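Local coordinates for protein Cd1 (Flavonifractor plautii, PDB 7D39) that probably acts as an FMN-dependent ene-reductase that reduces flavones and flavonols, the step that opens their breakdown in gut bacteria, at residues Asn285-Glu289 against Lys290-Arg294; Asp263-Ser266 against Gly267-His271; His225-Asp228 against Gly229-Ile232; Gly117-Ile120 against Ala121-Gly125; Ile242-Gly246 against Gly247-Phe251. All coordinates share one frame; numbering follows the deposited sequence.

Interaction 1 (Asn285-Glu289 against Lys290-Arg294); sequences NMQTE and KYKAR
With CG anti to the backbone N (chi1 -179°), Y291 lays its ring back against M286, while T288, at chi1 60°, turns OG1 to face the amide of Y291. There T288 serves as N-cap of helix 289-301: T288 OG1 accepts from Y291 N at 3.3 Å, with an N-H...O angle of 160°. The same hydroxyl donates to N285 O at 2.6 Å in the carbonyl plane, and T288 N joins it on that oxygen across the type I turn 285-288. The helical pattern begins with K292 N to T288 O at 3.0 Å. M286, a selenomethionine, lies alongside the tyrosine: its CA sits over one ring face, 3.9 Å from the centroid of Y291, and its CG is 3.9 Å from Y291 CZ. M286 SE stands farther off and oblique, 5.5 Å from the Y291 centroid, in a Met-aromatic contact. Were the ring cut back to an alanine, M286 CA and CG would probably lose the face they lie against. A water donates to M286 O and accepts from K292 NZ. By accepting from Y291 N and donating to N285 O, the T288 hydroxyl ties the turn to the start of the helix.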
loop_
_atom_site.group_PDB
_atom_site.type_symbol
_atom_site.label_atom_id
_atom_site.label_comp_id
_atom_site.label_asym_id
_atom_site.label_seq_id
_atom_site.Cartn_x
_atom_site.Cartn_y
_atom_site.Cartn_z
ATOM N N ASN A 285 -29.922 12.722 -1.484
ATOM C CA ASN A 285 -30.210 13.061 -0.095
ATOM C C ASN A 285 -29.811 14.501 0.236
ATOM O O ASN A 285 -30.454 15.143 1.069
ATOM C CB ASN A 285 -29.499 12.063 0.826
ATOM C CG ASN A 285 -30.286 10.763 1.002
ATOM O OD1 ASN A 285 -31.515 10.760 0.972
ATOM N ND2 ASN A 285 -29.580 9.663 1.202
HETATM N N MSE A 286 -28.773 15.032 -0.403
HETATM C CA MSE A 286 -28.353 16.406 -0.142
HETATM C C MSE A 286 -29.366 17.441 -0.627
HETATM O O MSE A 286 -29.288 18.608 -0.249
HETATM C CB MSE A 286 -27.012 16.689 -0.791
HETATM C CG MSE A 286 -25.884 15.857 -0.214
HETATM SE SE MSE A 286 -24.199 16.272 -1.049
HETATM C CE MSE A 286 -24.726 16.011 -2.897
ATOM N N GLN A 287 -30.306 17.004 -1.466
ATOM C CA GLN A 287 -31.390 17.862 -1.927
ATOM C C GLN A 287 -32.584 17.871 -0.995
ATOM O O GLN A 287 -33.422 18.769 -1.109
ATOM C CB GLN A 287 -31.873 17.429 -3.312
ATOM C CG GLN A 287 -30.839 17.587 -4.382
ATOM C CD GLN A 287 -30.098 18.889 -4.238
ATOM O OE1 GLN A 287 -30.681 19.909 -3.857
ATOM N NE2 GLN A 287 -28.800 18.866 -4.524
ATOM N N THR A 288 -32.689 16.907 -0.083
ATOM C CA THR A 288 -33.853 16.841 0.788
ATOM C C THR A 288 -33.862 17.975 1.805
ATOM O O THR A 288 -32.822 18.507 2.204
ATOM C CB THR A 288 -33.904 15.524 1.558
ATOM O OG1 THR A 288 -32.722 15.400 2.356
ATOM C CG2 THR A 288 -34.057 14.325 0.616
ATOM N N GLU A 289 -35.066 18.310 2.256
ATOM C CA GLU A 289 -35.220 19.314 3.293
ATOM C C GLU A 289 -34.680 18.817 4.625
ATOM O O GLU A 289 -34.146 19.611 5.406
ATOM C CB GLU A 289 -36.698 19.701 3.403
ATOM C CG GLU A 289 -37.090 20.312 4.735
ATOM C CD GLU A 289 -38.529 20.811 4.740
ATOM O OE1 GLU A 289 -39.053 21.149 3.644
ATOM O OE2 GLU A 289 -39.128 20.864 5.839
ATOM N N LYS A 290 -34.803 17.518 4.905
ATOM C CA LYS A 290 -34.240 16.972 6.137
ATOM C C LYS A 290 -32.743 17.249 6.213
ATOM O O LYS A 290 -32.237 17.740 7.231
ATOM C CB LYS A 290 -34.525 15.470 6.225
ATOM C CG LYS A 290 -34.085 14.816 7.538
ATOM C CD LYS A 290 -33.881 13.315 7.369
ATOM C CE LYS A 290 -35.067 12.537 7.863
ATOM N NZ LYS A 290 -35.143 12.687 9.331
ATOM N N TYR A 291 -32.020 16.961 5.130
ATOM C CA TYR A 291 -30.588 17.243 5.100
ATOM C C TYR A 291 -30.318 18.738 5.215
ATOM O O TYR A 291 -29.480 19.177 6.013
ATOM C CB TYR A 291 -29.978 16.688 3.815
ATOM C CG TYR A 291 -28.481 16.886 3.677
ATOM C CD1 TYR A 291 -27.955 18.047 3.116
ATOM C CD2 TYR A 291 -27.592 15.898 4.092
ATOM C CE1 TYR A 291 -26.600 18.220 2.978
ATOM C CE2 TYR A 291 -26.217 16.069 3.961
ATOM C CZ TYR A 291 -25.730 17.228 3.403
ATOM O OH TYR A 291 -24.371 17.394 3.266
ATOM N N LYS A 292 -31.013 19.538 4.416
ATOM C CA LYS A 292 -30.753 20.969 4.413
ATOM C C LYS A 292 -31.034 21.588 5.779
ATOM O O LYS A 292 -30.303 22.475 6.228
ATOM C CB LYS A 292 -31.594 21.628 3.325
ATOM C CG LYS A 292 -31.161 21.278 1.900
ATOM C CD LYS A 292 -32.180 21.787 0.885
ATOM C CE LYS A 292 -31.666 21.682 -0.530
ATOM N NZ LYS A 292 -30.386 22.414 -0.660
ATOM N N ALA A 293 -32.098 21.146 6.447
ATOM C CA ALA A 293 -32.457 21.745 7.727
ATOM C C ALA A 293 -31.446 21.383 8.800
ATOM O O ALA A 293 -31.023 22.244 9.580
ATOM C CB ALA A 293 -33.859 21.303 8.145
ATOM N N ARG A 294 -31.055 20.113 8.864
ATOM C CA ARG A 294 -30.047 19.708 9.835
ATOM C C ARG A 294 -28.745 20.475 9.611
ATOM O O ARG A 294 -28.157 21.016 10.555
ATOM C CB ARG A 294 -29.843 18.192 9.748
ATOM C CG ARG A 294 -28.718 17.627 10.607
ATOM C CD ARG A 294 -28.875 16.117 10.780
ATOM N NE ARG A 294 -29.946 15.780 11.713
ATOM C CZ ARG A 294 -30.767 14.742 11.572
ATOM N NH1 ARG A 294 -30.652 13.940 10.525
ATOM N NH2 ARG A 294 -31.713 14.516 12.474
HETATM O O HOH W 1 -27.780 20.613 0.215
#

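Interaction 2 (Asp263-Ser266 against Gly267-His271); sequences DTLS and GKFIH
Four hydrogen bonds link 264-266 to 267-270. T264 OG1 accepts from G267 N at 3.0 Å, and the N-H...O angle of 166° makes this a nearly straight capping bond. A chi1 of 73° swings the hydroxyl round to that amide; it is also bonded to A261 O. Three backbone bonds then follow in helical spacing: K268 N to T264 O at 3.0 Å, F269 N to L265 O at 2.8 Å and I270 N to S266 O at 3.1 Å. This is the N-terminal cap and first turn of helix 265-285, the long helix that follows the small antiparallel sheet in the chain. Two polar ends turn elsewhere: S266 OG bonds E259 O, and K268 NZ bonds L162 O and H262 O. Around the F269 ring the contacts are of two kinds. A carbonyl approaches one face, with L265 O 3.2 Å above the F269 ring plane and offset toward the rim. The apolar contact is that of F269 CE2 with L265 CB, 4.1 Å apart. F269 also touches I116, and L265 touches I115, both on helix 111-124. Replacing F269 with a serine would probably lose the contact with I116 and leave L265 CB without its aromatic neighbour.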
loop_
_atom_site.group_PDB
_atom_site.type_symbol
_atom_site.label_atom_id
_atom_site.label_comp_id
_atom_site.label_asym_id
_atom_site.label_seq_id
_atom_site.Cartn_x
_atom_site.Cartn_y
_atom_site.Cartn_z
ATOM N N ASP A 263 -8.101 -7.129 -2.788
ATOM C CA ASP A 263 -6.940 -7.022 -3.662
ATOM C C ASP A 263 -7.107 -7.840 -4.940
ATOM O O ASP A 263 -6.113 -8.205 -5.569
ATOM C CB ASP A 263 -5.673 -7.448 -2.917
ATOM C CG ASP A 263 -5.719 -8.895 -2.488
ATOM O OD1 ASP A 263 -6.826 -9.465 -2.503
ATOM O OD2 ASP A 263 -4.658 -9.463 -2.147
ATOM N N THR A 264 -8.342 -8.143 -5.326
ATOM C CA THR A 264 -8.658 -8.748 -6.607
ATOM C C THR A 264 -9.498 -7.774 -7.420
ATOM O O THR A 264 -10.197 -6.919 -6.868
ATOM C CB THR A 264 -9.438 -10.060 -6.448
ATOM O OG1 THR A 264 -10.778 -9.764 -6.038
ATOM C CG2 THR A 264 -8.779 -10.968 -5.412
ATOM N N LEU A 265 -9.437 -7.924 -8.746
ATOM C CA LEU A 265 -10.297 -7.132 -9.621
ATOM C C LEU A 265 -11.763 -7.318 -9.264
ATOM O O LEU A 265 -12.526 -6.348 -9.189
ATOM C CB LEU A 265 -10.068 -7.510 -11.079
ATOM C CG LEU A 265 -8.837 -6.918 -11.726
ATOM C CD1 LEU A 265 -8.944 -7.148 -13.217
ATOM C CD2 LEU A 265 -8.773 -5.445 -11.418
ATOM N N SER A 266 -12.182 -8.566 -9.062
ATOM C CA SER A 266 -13.582 -8.826 -8.758
ATOM C C SER A 266 -14.025 -8.032 -7.537
ATOM O O SER A 266 -15.050 -7.340 -7.565
ATOM C CB SER A 266 -13.782 -10.328 -8.551
ATOM O OG SER A 266 -15.134 -10.654 -8.309
ATOM N N GLY A 267 -13.243 -8.097 -6.458
ATOM C CA GLY A 267 -13.606 -7.373 -5.257
ATOM C C GLY A 267 -13.609 -5.875 -5.446
ATOM O O GLY A 267 -14.446 -5.178 -4.862
ATOM N N LYS A 268 -12.690 -5.361 -6.268
ATOM C CA LYS A 268 -12.629 -3.926 -6.515
ATOM C C LYS A 268 -13.822 -3.455 -7.342
ATOM O O LYS A 268 -14.354 -2.368 -7.103
ATOM C CB LYS A 268 -11.316 -3.569 -7.209
ATOM C CG LYS A 268 -10.091 -3.563 -6.293
ATOM C CD LYS A 268 -8.841 -3.050 -7.018
ATOM C CE LYS A 268 -7.597 -3.178 -6.121
ATOM N NZ LYS A 268 -7.837 -2.546 -4.795
ATOM N N PHE A 269 -14.242 -4.249 -8.328
ATOM C CA PHE A 269 -15.411 -3.896 -9.124
ATOM C C PHE A 269 -16.651 -3.804 -8.248
ATOM O O PHE A 269 -17.421 -2.840 -8.341
ATOM C CB PHE A 269 -15.605 -4.924 -10.241
ATOM C CG PHE A 269 -14.558 -4.850 -11.317
ATOM C CD1 PHE A 269 -13.915 -3.646 -11.588
ATOM C CD2 PHE A 269 -14.206 -5.970 -12.059
ATOM C CE1 PHE A 269 -12.946 -3.565 -12.572
ATOM C CE2 PHE A 269 -13.232 -5.888 -13.045
ATOM C CZ PHE A 269 -12.596 -4.691 -13.298
ATOM N N ILE A 270 -16.840 -4.778 -7.361
ATOM C CA ILE A 270 -17.966 -4.727 -6.433
ATOM C C ILE A 270 -17.870 -3.491 -5.556
ATOM O O ILE A 270 -18.838 -2.742 -5.388
ATOM C CB ILE A 270 -18.013 -6.004 -5.576
ATOM C CG1 ILE A 270 -18.270 -7.228 -6.452
ATOM C CG2 ILE A 270 -19.085 -5.860 -4.507
ATOM C CD1 ILE A 270 -18.004 -8.524 -5.746
ATOM N N HIS A 271 -16.704 -3.286 -4.954
ATOM C CA HIS A 271 -16.526 -2.159 -4.053
ATOM C C HIS A 271 -16.827 -0.855 -4.771
ATOM O O HIS A 271 -17.548 0.003 -4.257
ATOM C CB HIS A 271 -15.099 -2.170 -3.507
ATOM C CG HIS A 271 -14.821 -1.098 -2.507
ATOM N ND1 HIS A 271 -13.763 -0.225 -2.637
ATOM C CD2 HIS A 271 -15.438 -0.774 -1.347
ATOM C CE1 HIS A 271 -13.748 0.598 -1.606
ATOM N NE2 HIS A 271 -14.754 0.286 -0.810
#

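Interaction 3 (His225-Asp228 against Gly229-Ile232); sequences HLQD and GKAI
G229 brings its backbone N close to Q227 O, at an angle too poor for a bond, and stands third in the type II turn from Q227 to K230 at the tip of a beta hairpin. Its phi of 79° favours glycine, and a side chain here would run into D228 O. K230 closes the turn: K230 N donates to Q227 O at 2.9 Å, and K230 O accepts from Q227 N at 3.0 Å. In this hydrogen-bonded pair the side chains lie side by side and point the same way, Q227 CG 4.1 Å from K230 CB. A chi1 of 47° folds Q227 CG in over its own backbone, close against K230 O at 3.5 Å. A231 makes the non-hydrogen-bonded pair with L226, and on the other face of the sheet from Q227 and K230 its CB meets L226 CD2 at 3.7 Å. I232 then pairs with H225 through two bonds: I232 N to H225 O at 2.9 Å, almost straight at 177°, and H225 N to I232 O at 2.8 Å. I232 CD1 leans across to Q227 NE2, 4.1 Å away, and the same NE2 lies at the edge of the H225 ring, in its plane. Strand 224-227 is an edge strand of the four-stranded antiparallel sheet within this chain, whereas strand 230-233 goes on to strand 239-245 through backbone bonds of A231 with G240. From that neighbouring strand E239 forms a salt bridge with K230 NZ and I242 packs against L226 and A231.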
loop_
_atom_site.group_PDB
_atom_site.type_symbol
_atom_site.label_atom_id
_atom_site.label_comp_id
_atom_site.label_asym_id
_atom_site.label_seq_id
_atom_site.Cartn_x
_atom_site.Cartn_y
_atom_site.Cartn_z
ATOM N N HIS A 225 -9.161 -8.362 12.374
ATOM C CA HIS A 225 -10.198 -7.782 13.186
ATOM C C HIS A 225 -11.194 -8.887 13.627
ATOM O O HIS A 225 -11.710 -9.627 12.833
ATOM C CB HIS A 225 -10.871 -6.654 12.408
ATOM C CG HIS A 225 -11.863 -5.858 13.183
ATOM N ND1 HIS A 225 -13.188 -6.177 13.227
ATOM C CD2 HIS A 225 -11.731 -4.729 13.900
ATOM C CE1 HIS A 225 -13.830 -5.296 13.955
ATOM N NE2 HIS A 225 -12.963 -4.416 14.393
ATOM N N LEU A 226 -11.429 -8.993 14.912
ATOM C CA LEU A 226 -12.144 -10.146 15.449
ATOM C C LEU A 226 -13.480 -9.802 16.040
ATOM O O LEU A 226 -13.561 -9.056 16.956
ATOM C CB LEU A 226 -11.316 -10.870 16.499
ATOM C CG LEU A 226 -10.035 -11.523 16.075
ATOM C CD1 LEU A 226 -9.282 -12.100 17.233
ATOM C CD2 LEU A 226 -10.202 -12.516 14.975
ATOM N N GLN A 227 -14.532 -10.397 15.527
ATOM C CA GLN A 227 -15.809 -10.387 16.227
ATOM C C GLN A 227 -16.536 -11.697 16.209
ATOM O O GLN A 227 -16.163 -12.592 15.511
ATOM C CB GLN A 227 -16.717 -9.309 15.684
ATOM C CG GLN A 227 -16.804 -9.271 14.190
ATOM C CD GLN A 227 -17.331 -7.950 13.713
ATOM O OE1 GLN A 227 -18.139 -7.329 14.390
ATOM N NE2 GLN A 227 -16.883 -7.510 12.560
ATOM N N ASP A 228 -17.596 -11.800 16.988
ATOM C CA ASP A 228 -18.309 -13.060 17.134
ATOM C C ASP A 228 -18.789 -13.617 15.830
ATOM O O ASP A 228 -19.594 -13.045 15.170
ATOM C CB ASP A 228 -19.451 -12.905 18.108
ATOM C CG ASP A 228 -18.984 -12.928 19.535
ATOM O OD1 ASP A 228 -17.851 -13.364 19.775
ATOM O OD2 ASP A 228 -19.733 -12.501 20.423
ATOM N N GLY A 229 -18.224 -14.742 15.462
ATOM C CA GLY A 229 -18.562 -15.401 14.244
ATOM C C GLY A 229 -17.953 -14.848 13.005
ATOM O O GLY A 229 -18.336 -15.237 11.935
ATOM N N LYS A 230 -16.999 -13.938 13.139
ATOM C CA LYS A 230 -16.377 -13.338 11.979
ATOM C C LYS A 230 -14.969 -12.799 12.230
ATOM O O LYS A 230 -14.773 -11.846 12.929
ATOM C CB LYS A 230 -17.272 -12.243 11.439
ATOM C CG LYS A 230 -17.025 -11.943 9.997
ATOM C CD LYS A 230 -17.578 -10.598 9.655
ATOM C CE LYS A 230 -19.077 -10.600 9.792
ATOM N NZ LYS A 230 -19.655 -9.956 8.604
ATOM N N ALA A 231 -14.003 -13.424 11.616
ATOM C CA ALA A 231 -12.675 -12.899 11.615
ATOM C C ALA A 231 -12.387 -12.275 10.262
ATOM O O ALA A 231 -12.525 -12.894 9.246
ATOM C CB ALA A 231 -11.693 -13.982 11.959
ATOM N N ILE A 232 -12.009 -11.018 10.276
ATOM C CA ILE A 232 -11.686 -10.308 9.069
ATOM C C ILE A 232 -10.204 -10.031 8.945
ATOM O O ILE A 232 -9.594 -9.501 9.820
ATOM C CB ILE A 232 -12.461 -9.001 8.960
ATOM C CG1 ILE A 232 -13.917 -9.240 9.310
ATOM C CG2 ILE A 232 -12.288 -8.414 7.570
ATOM C CD1 ILE A 232 -14.821 -8.069 9.052
#

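Interaction 4 (Gly117-Ile120 against Ala121-Gly125); sequences GTKI and AEETG
I120 and T124 run side by side, pointing the same way, in the last turns of helix 111-124, a surface helix of the flavodoxin-like domain. At T124 the chi1 of 63° turns OG1 back along the helix, where it donates to I120 O at 2.6 Å. T124 N reaches the same oxygen, I120 O, at 2.9 Å from the opposite face of the carbonyl plane, so one carbonyl is gripped from both faces by one residue; E123 N adds a weak bond. The methyl of T124 joins in, its CG2 4.1 Å from I120 CG2. One residue earlier, K119 and E123 also lie alongside each other, but here the aliphatic part of the lysine does the touching: K119 CG is 3.8 Å from E123 OE1. The backbone bond E123 N to K119 O, 3.1 Å long, ties the same pair. E122, with CG anti to its carbonyl carbon (chi1 -59°) and an extended chain, passes alongside T118 O. Its charge and that of K119 are opposite but not in contact, so any attraction between them would probably act only over a distance. A121, the buried member, is bonded through its N to G117 O. After T124 the chain leaves helical geometry at G125, whose phi is 71°. On the E122 side, E122 CG lies a close 3.0 Å from T118 O.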
loop_
_atom_site.group_PDB
_atom_site.type_symbol
_atom_site.label_atom_id
_atom_site.label_comp_id
_atom_site.label_asym_id
_atom_site.label_seq_id
_atom_site.Cartn_x
_atom_site.Cartn_y
_atom_site.Cartn_z
ATOM N N GLY A 117 -11.928 2.968 -16.535
ATOM C CA GLY A 117 -11.755 4.246 -17.196
ATOM C C GLY A 117 -11.178 4.131 -18.592
ATOM O O GLY A 117 -11.592 4.854 -19.498
ATOM N N THR A 118 -10.198 3.241 -18.788
ATOM C CA THR A 118 -9.654 3.128 -20.133
ATOM C C THR A 118 -10.602 2.369 -21.051
ATOM O O THR A 118 -10.542 2.553 -22.271
ATOM C CB THR A 118 -8.254 2.481 -20.134
ATOM O OG1 THR A 118 -8.349 1.068 -20.298
ATOM C CG2 THR A 118 -7.500 2.776 -18.863
ATOM N N LYS A 119 -11.485 1.536 -20.498
ATOM C CA LYS A 119 -12.485 0.878 -21.327
ATOM C C LYS A 119 -13.519 1.879 -21.818
ATOM O O LYS A 119 -13.861 1.907 -23.003
ATOM C CB LYS A 119 -13.157 -0.248 -20.548
ATOM C CG LYS A 119 -13.896 -1.250 -21.416
ATOM C CD LYS A 119 -13.472 -2.661 -21.031
ATOM C CE LYS A 119 -11.943 -2.759 -20.981
ATOM N NZ LYS A 119 -11.459 -3.989 -20.288
ATOM N N ILE A 120 -14.028 2.716 -20.919
ATOM C CA ILE A 120 -14.985 3.734 -21.331
ATOM C C ILE A 120 -14.347 4.688 -22.336
ATOM O O ILE A 120 -14.993 5.123 -23.297
ATOM C CB ILE A 120 -15.538 4.471 -20.099
ATOM C CG1 ILE A 120 -16.520 3.565 -19.347
ATOM C CG2 ILE A 120 -16.226 5.770 -20.515
ATOM C CD1 ILE A 120 -16.910 4.046 -17.956
ATOM N N ALA A 121 -13.067 5.006 -22.149
ATOM C CA ALA A 121 -12.405 5.937 -23.052
ATOM C C ALA A 121 -12.276 5.346 -24.448
ATOM O O ALA A 121 -12.552 6.021 -25.447
ATOM C CB ALA A 121 -11.036 6.317 -22.492
ATOM N N GLU A 122 -11.859 4.085 -24.542
ATOM C CA GLU A 122 -11.728 3.459 -25.851
ATOM C C GLU A 122 -13.072 3.343 -26.559
ATOM O O GLU A 122 -13.134 3.402 -27.789
ATOM C CB GLU A 122 -11.095 2.080 -25.718
ATOM C CG GLU A 122 -9.720 2.099 -25.084
ATOM C CD GLU A 122 -9.161 0.703 -24.851
ATOM O OE1 GLU A 122 -9.943 -0.274 -24.943
ATOM O OE2 GLU A 122 -7.942 0.588 -24.576
ATOM N N GLU A 123 -14.153 3.163 -25.818
ATOM C CA GLU A 123 -15.426 2.909 -26.470
ATOM C C GLU A 123 -16.192 4.184 -26.788
ATOM O O GLU A 123 -17.039 4.173 -27.692
ATOM C CB GLU A 123 -16.270 1.965 -25.605
ATOM C CG GLU A 123 -16.182 0.529 -26.096
ATOM C CD GLU A 123 -16.379 -0.475 -24.986
ATOM O OE1 GLU A 123 -16.616 -0.043 -23.837
ATOM O OE2 GLU A 123 -16.290 -1.694 -25.260
ATOM N N THR A 124 -15.901 5.278 -26.092
ATOM C CA THR A 124 -16.583 6.542 -26.323
ATOM C C THR A 124 -15.724 7.535 -27.084
ATOM O O THR A 124 -16.107 8.699 -27.210
ATOM C CB THR A 124 -17.017 7.156 -24.991
ATOM O OG1 THR A 124 -15.859 7.449 -24.205
ATOM C CG2 THR A 124 -17.903 6.189 -24.226
ATOM N N GLY A 125 -14.572 7.105 -27.590
ATOM C CA GLY A 125 -13.660 8.033 -28.212
ATOM C C GLY A 125 -12.975 8.973 -27.253
ATOM O O GLY A 125 -12.423 9.983 -27.694
#

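Interaction 5 (Ile242-Gly246 against Gly247-Phe251); sequences IHNEG and GKYSF
H243 and S250 face each other as a hydrogen-bonded pair where strands 242-245 and 248-251 run antiparallel, their axes 4.7 Å apart at closest approach and their directions 152° apart. The two strands form a beta hairpin closed by a type I' turn from E245 to K248, with G246 and G247 in the middle, both at positive phi. H243 N donates to S250 O at 3.0 Å, S250 N returns a bond to H243 O at 3.1 Å, and nearer the turn E245 N reaches K248 O. A CA-H...O contact from Y249 to H243 O adds to the strand pairing. On one face of the sheet S250 OG lies at the edge of the imidazole, in its plane, 3.6 Å from H243 CB, while H243 NE2 is bonded to T252 OG1. I242, N244, Y249 and F251 occupy the other face. I242 crosses F251 at about a right angle and sets the tip of its chain against the ring, I242 CD1 to F251 CD1 3.7 Å. At that end F251 is buried and meets the ring of F224, and both I242 and F251 touch V215. Farther out, an extended first torsion (chi1 -180°) carries the N244 amide over the turn. There N244 OD1 accepts from G247 N, though the fitted 2.5 Å between them is doubtful, too short to be taken literally. The same amide and the ring of Y249 cross obliquely, planes 49° apart, with N244 ND2 4.0 Å from Y249 CE1.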
loop_
_atom_site.group_PDB
_atom_site.type_symbol
_atom_site.label_atom_id
_atom_site.label_comp_id
_atom_site.label_asym_id
_atom_site.label_seq_id
_atom_site.Cartn_x
_atom_site.Cartn_y
_atom_site.Cartn_z
ATOM N N ILE A 242 -10.804 -17.763 12.445
ATOM C CA ILE A 242 -9.469 -17.956 13.010
ATOM C C ILE A 242 -9.505 -19.179 13.918
ATOM O O ILE A 242 -10.378 -19.286 14.783
ATOM C CB ILE A 242 -9.028 -16.703 13.791
ATOM C CG1 ILE A 242 -8.569 -15.593 12.834
ATOM C CG2 ILE A 242 -7.973 -17.035 14.829
ATOM C CD1 ILE A 242 -7.313 -15.932 12.054
ATOM N N HIS A 243 -8.560 -20.097 13.737
ATOM C CA HIS A 243 -8.453 -21.275 14.592
ATOM C C HIS A 243 -7.145 -21.252 15.368
ATOM O O HIS A 243 -6.091 -20.922 14.817
ATOM C CB HIS A 243 -8.519 -22.576 13.787
ATOM C CG HIS A 243 -9.572 -22.577 12.726
ATOM N ND1 HIS A 243 -10.913 -22.702 13.008
ATOM C CD2 HIS A 243 -9.478 -22.467 11.379
ATOM C CE1 HIS A 243 -11.602 -22.666 11.880
ATOM N NE2 HIS A 243 -10.753 -22.529 10.877
ATOM N N ASN A 244 -7.219 -21.627 16.642
ATOM C CA ASN A 244 -6.042 -21.853 17.478
ATOM C C ASN A 244 -5.872 -23.361 17.654
ATOM O O ASN A 244 -6.551 -23.990 18.473
ATOM C CB ASN A 244 -6.183 -21.153 18.824
ATOM C CG ASN A 244 -4.977 -21.360 19.709
ATOM O OD1 ASN A 244 -4.159 -22.241 19.465
ATOM N ND2 ASN A 244 -4.863 -20.549 20.748
ATOM N N GLU A 245 -4.958 -23.940 16.883
ATOM C CA GLU A 245 -4.669 -25.368 16.952
ATOM C C GLU A 245 -3.400 -25.535 17.785
ATOM O O GLU A 245 -2.297 -25.723 17.269
ATOM C CB GLU A 245 -4.532 -25.948 15.549
ATOM C CG GLU A 245 -4.984 -27.389 15.411
ATOM C CD GLU A 245 -3.817 -28.355 15.301
ATOM O OE1 GLU A 245 -2.723 -27.918 14.879
ATOM O OE2 GLU A 245 -3.990 -29.549 15.641
ATOM N N GLY A 246 -3.571 -25.449 19.105
ATOM C CA GLY A 246 -2.450 -25.521 20.022
ATOM C C GLY A 246 -1.426 -24.423 19.815
ATOM O O GLY A 246 -0.254 -24.698 19.541
ATOM N N GLY A 247 -1.858 -23.166 19.933
ATOM C CA GLY A 247 -0.975 -22.030 19.786
ATOM C C GLY A 247 -0.651 -21.611 18.364
ATOM O O GLY A 247 -0.252 -20.461 18.158
ATOM N N LYS A 248 -0.782 -22.505 17.380
ATOM C CA LYS A 248 -0.597 -22.154 15.975
ATOM C C LYS A 248 -1.922 -21.664 15.396
ATOM O O LYS A 248 -2.947 -22.348 15.496
ATOM C CB LYS A 248 -0.078 -23.345 15.166
ATOM C CG LYS A 248 1.429 -23.576 15.256
ATOM C CD LYS A 248 1.896 -24.661 14.275
ATOM C CE LYS A 248 3.420 -24.824 14.281
ATOM N NZ LYS A 248 4.044 -24.563 12.943
ATOM N N TYR A 249 -1.898 -20.485 14.784
ATOM C CA TYR A 249 -3.100 -19.869 14.244
ATOM C C TYR A 249 -3.212 -20.133 12.746
ATOM O O TYR A 249 -2.215 -20.182 12.021
ATOM C CB TYR A 249 -3.108 -18.364 14.518
ATOM C CG TYR A 249 -3.081 -18.011 15.996
ATOM C CD1 TYR A 249 -4.245 -18.024 16.747
ATOM C CD2 TYR A 249 -1.898 -17.660 16.632
ATOM C CE1 TYR A 249 -4.241 -17.700 18.080
ATOM C CE2 TYR A 249 -1.888 -17.334 17.976
ATOM C CZ TYR A 249 -3.066 -17.361 18.693
ATOM O OH TYR A 249 -3.086 -17.047 20.033
ATOM N N SER A 250 -4.446 -20.297 12.288
ATOM C CA SER A 250 -4.738 -20.519 10.882
ATOM C C SER A 250 -6.032 -19.799 10.529
ATOM O O SER A 250 -6.850 -19.490 11.401
ATOM C CB SER A 250 -4.864 -22.013 10.584
ATOM O OG SER A 250 -5.722 -22.625 11.534
ATOM N N PHE A 251 -6.232 -19.552 9.235
ATOM C CA PHE A 251 -7.359 -18.735 8.790
ATOM C C PHE A 251 -8.069 -19.414 7.628
ATOM O O PHE A 251 -7.454 -19.666 6.589
ATOM C CB PHE A 251 -6.874 -17.330 8.397
ATOM C CG PHE A 251 -7.965 -16.402 7.939
ATOM C CD1 PHE A 251 -8.982 -16.027 8.798
ATOM C CD2 PHE A 251 -7.954 -15.885 6.656
ATOM C CE1 PHE A 251 -9.983 -15.163 8.380
ATOM C CE2 PHE A 251 -8.952 -15.023 6.230
ATOM C CZ PHE A 251 -9.967 -14.663 7.098
#

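Overall arrangement
Interactions 3 and 5 belong to one four-stranded antiparallel sheet and touch, with A231 CB against I242 CG1; both expose their turns, and apolar groups gather where the hairpins meet. Interactions 1 and 2 sit at helix starts and interaction 4 near a helix end. Interaction 2, partly buried and about 16 Å from the chain centre, adds an apolar link to the helix carrying interaction 4, while interaction 1, a surface contact about 37 Å from that centre, caps helix 289-301 just beyond the far end of helix 265-285. In interaction 4, also at the surface, the threonine hydroxyl donates to a carbonyl of the preceding turn, where in interactions 1 and 2 it accepts from an amide of the first turn.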